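Local coordinates for outer membrane protein Omp121 (PDB 5FQ8) that probably takes up nutrients across the outer membrane as a TonB-dependent receptor, a calcium-binding beta-barrel with a plug domain, at residues Gly176-Gly181 with Asn979-Phe984. Numbering follows the deposited sequence.
Sequences GIEYNG and NLMVKF
The seam of a beta-barrel, where its first and last strands join, is made here by Tyr179 pairing with Val982 and Gly181 with Leu980. Both are hydrogen-bonded antiparallel pairs, and the strand directions differ by 170°. Two backbone hydrogen bonds join each pair: Tyr179 N reaches Val982 O at 3.0 Å and Val982 N returns to Tyr179 O, while Gly181 and Leu980 exchange the same two bonds. Asn180-Met981 lies between them and Glu178-Lys983 beyond Tyr179-Val982, both non-hydrogen-bonded, with side chains on one face of the wall; those of Tyr179, Val982 and Leu980 take the other. In TonB-dependent receptors such a closure completes the barrel around the plug, consistent with Asn180 touching Arg56 of the plug domain, and joining strand 177-188 to strand 973-983 brings together residues some 800 positions apart. The chain terminus is itself tied in, since Gly176 N donates to Phe984 OXT at 3.2 Å; Phe984 N also donates to Ile177 O. Phe984 CB packs on Ile177 CB at 3.8 Å, and the ring turns an edge to Ile177 O, which lies in its plane. With CG anti to the backbone N (chi1 179°) and the chain extended beyond it, Glu178 holds its carboxylate out from the face, where the ends of Lys983 and Met981 come up beside it. There OE1 forms a long salt bridge, 3.8 Å, with Lys983 NZ, while OE2 lies 3.5 Å from Met981 CE and accepts a weak hydrogen bond from Asn180 ND2. Replacing Glu178 by an alanine would probably leave the Lys983 ammonium without this acidic mate and the Asn180 amide freer to turn. On the other face, Tyr179 CD2 meets Val982 CG2 at the ring edge, 4.3 Å away, and Tyr179 OH is hydrogen-bonded to Asn257 OD1 on the adjoining strand 252-264.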
loop_
_atom_site.group_PDB
_atom_site.type_symbol
_atom_site.label_atom_id
_atom_site.label_comp_id
_atom_site.label_asym_id
_atom_site.label_seq_id
_atom_site.Cartn_x
_atom_site.Cartn_y
_atom_site.Cartn_z
ATOM N N GLY B 176 27.447 -37.491 23.612
ATOM C CA GLY B 176 26.992 -37.221 22.264
ATOM C C GLY B 176 26.657 -35.773 21.980
ATOM O O GLY B 176 25.735 -35.483 21.219
ATOM N N ILE B 177 27.408 -34.855 22.575
ATOM C CA ILE B 177 27.205 -33.426 22.399
ATOM C C ILE B 177 28.432 -32.859 21.716
ATOM O O ILE B 177 29.536 -32.960 22.249
ATOM C CB ILE B 177 26.969 -32.711 23.735
ATOM C CG1 ILE B 177 25.749 -33.266 24.454
ATOM C CG2 ILE B 177 26.814 -31.228 23.512
ATOM C CD1 ILE B 177 25.570 -32.690 25.829
ATOM N N GLU B 178 28.237 -32.242 20.559
ATOM C CA GLU B 178 29.288 -31.536 19.839
ATOM C C GLU B 178 28.953 -30.058 19.753
ATOM O O GLU B 178 27.884 -29.697 19.271
ATOM C CB GLU B 178 29.458 -32.104 18.441
ATOM C CG GLU B 178 30.514 -31.411 17.626
ATOM C CD GLU B 178 30.593 -31.954 16.237
ATOM O OE1 GLU B 178 30.011 -33.029 15.999
ATOM O OE2 GLU B 178 31.227 -31.303 15.383
ATOM N N TYR B 179 29.859 -29.216 20.215
ATOM C CA TYR B 179 29.714 -27.770 20.133
ATOM C C TYR B 179 30.740 -27.197 19.171
ATOM O O TYR B 179 31.888 -27.625 19.166
ATOM C CB TYR B 179 29.884 -27.138 21.489
ATOM C CG TYR B 179 30.032 -25.638 21.481
ATOM C CD1 TYR B 179 28.968 -24.818 21.153
ATOM C CD2 TYR B 179 31.224 -25.041 21.843
ATOM C CE1 TYR B 179 29.093 -23.453 21.166
ATOM C CE2 TYR B 179 31.358 -23.679 21.868
ATOM C CZ TYR B 179 30.291 -22.886 21.526
ATOM O OH TYR B 179 30.427 -21.518 21.543
ATOM N N ASN B 180 30.318 -26.242 18.343
ATOM C CA ASN B 180 31.227 -25.449 17.527
ATOM C C ASN B 180 30.961 -23.984 17.818
ATOM O O ASN B 180 29.827 -23.521 17.683
ATOM C CB ASN B 180 31.044 -25.730 16.037
ATOM C CG ASN B 180 31.513 -27.100 15.645
ATOM O OD1 ASN B 180 32.681 -27.301 15.345
ATOM N ND2 ASN B 180 30.602 -28.056 15.635
ATOM N N GLY B 181 31.992 -23.262 18.222
ATOM C CA GLY B 181 31.856 -21.858 18.526
ATOM C C GLY B 181 32.840 -21.059 17.708
ATOM O O GLY B 181 34.029 -21.350 17.714
ATOM N N ASN B 979 37.654 -20.937 15.183
ATOM C CA ASN B 979 36.564 -21.844 15.511
ATOM C C ASN B 979 37.034 -22.823 16.571
ATOM O O ASN B 979 38.122 -23.387 16.458
ATOM C CB ASN B 979 36.080 -22.622 14.291
ATOM C CG ASN B 979 34.938 -23.576 14.623
ATOM O OD1 ASN B 979 33.971 -23.193 15.265
ATOM N ND2 ASN B 979 35.048 -24.817 14.180
ATOM N N LEU B 980 36.209 -23.035 17.586
ATOM C CA LEU B 980 36.482 -23.996 18.640
ATOM C C LEU B 980 35.486 -25.131 18.528
ATOM O O LEU B 980 34.287 -24.892 18.433
ATOM C CB LEU B 980 36.400 -23.327 20.004
ATOM C CG LEU B 980 36.614 -24.209 21.219
ATOM C CD1 LEU B 980 37.785 -25.093 20.970
ATOM C CD2 LEU B 980 36.854 -23.372 22.455
ATOM N N MET B 981 35.979 -26.359 18.506
ATOM C CA MET B 981 35.135 -27.541 18.459
ATOM C C MET B 981 35.365 -28.352 19.720
ATOM O O MET B 981 36.493 -28.478 20.182
ATOM C CB MET B 981 35.425 -28.372 17.243
ATOM C CG MET B 981 34.469 -29.488 17.034
ATOM S SD MET B 981 35.046 -31.043 17.637
ATOM C CE MET B 981 34.529 -32.105 16.314
ATOM N N VAL B 982 34.288 -28.862 20.300
ATOM C CA VAL B 982 34.328 -29.467 21.625
ATOM C C VAL B 982 33.382 -30.650 21.642
ATOM O O VAL B 982 32.170 -30.468 21.725
ATOM C CB VAL B 982 33.924 -28.453 22.710
ATOM C CG1 VAL B 982 33.945 -29.103 24.044
ATOM C CG2 VAL B 982 34.828 -27.241 22.701
ATOM N N LYS B 983 33.901 -31.863 21.554
ATOM C CA LYS B 983 33.043 -33.035 21.642
ATOM C C LYS B 983 32.847 -33.434 23.097
ATOM O O LYS B 983 33.784 -33.394 23.895
ATOM C CB LYS B 983 33.623 -34.202 20.849
ATOM C CG LYS B 983 32.884 -34.513 19.554
ATOM C CD LYS B 983 33.288 -35.865 18.975
ATOM C CE LYS B 983 32.510 -36.224 17.709
ATOM N NZ LYS B 983 32.903 -35.386 16.536
ATOM N N PHE B 984 31.611 -33.769 23.443
ATOM C CA PHE B 984 31.284 -34.293 24.757
ATOM C C PHE B 984 30.765 -35.699 24.581
ATOM O O PHE B 984 30.702 -36.475 25.527
ATOM C CB PHE B 984 30.218 -33.462 25.461
ATOM C CG PHE B 984 30.678 -32.121 25.935
ATOM C CD1 PHE B 984 31.264 -31.976 27.168
ATOM C CD2 PHE B 984 30.460 -31.002 25.172
ATOM C CE1 PHE B 984 31.657 -30.748 27.615
ATOM C CE2 PHE B 984 30.847 -29.771 25.612
ATOM C CZ PHE B 984 31.442 -29.636 26.836
ATOM O OXT PHE B 984 30.362 -36.061 23.477
#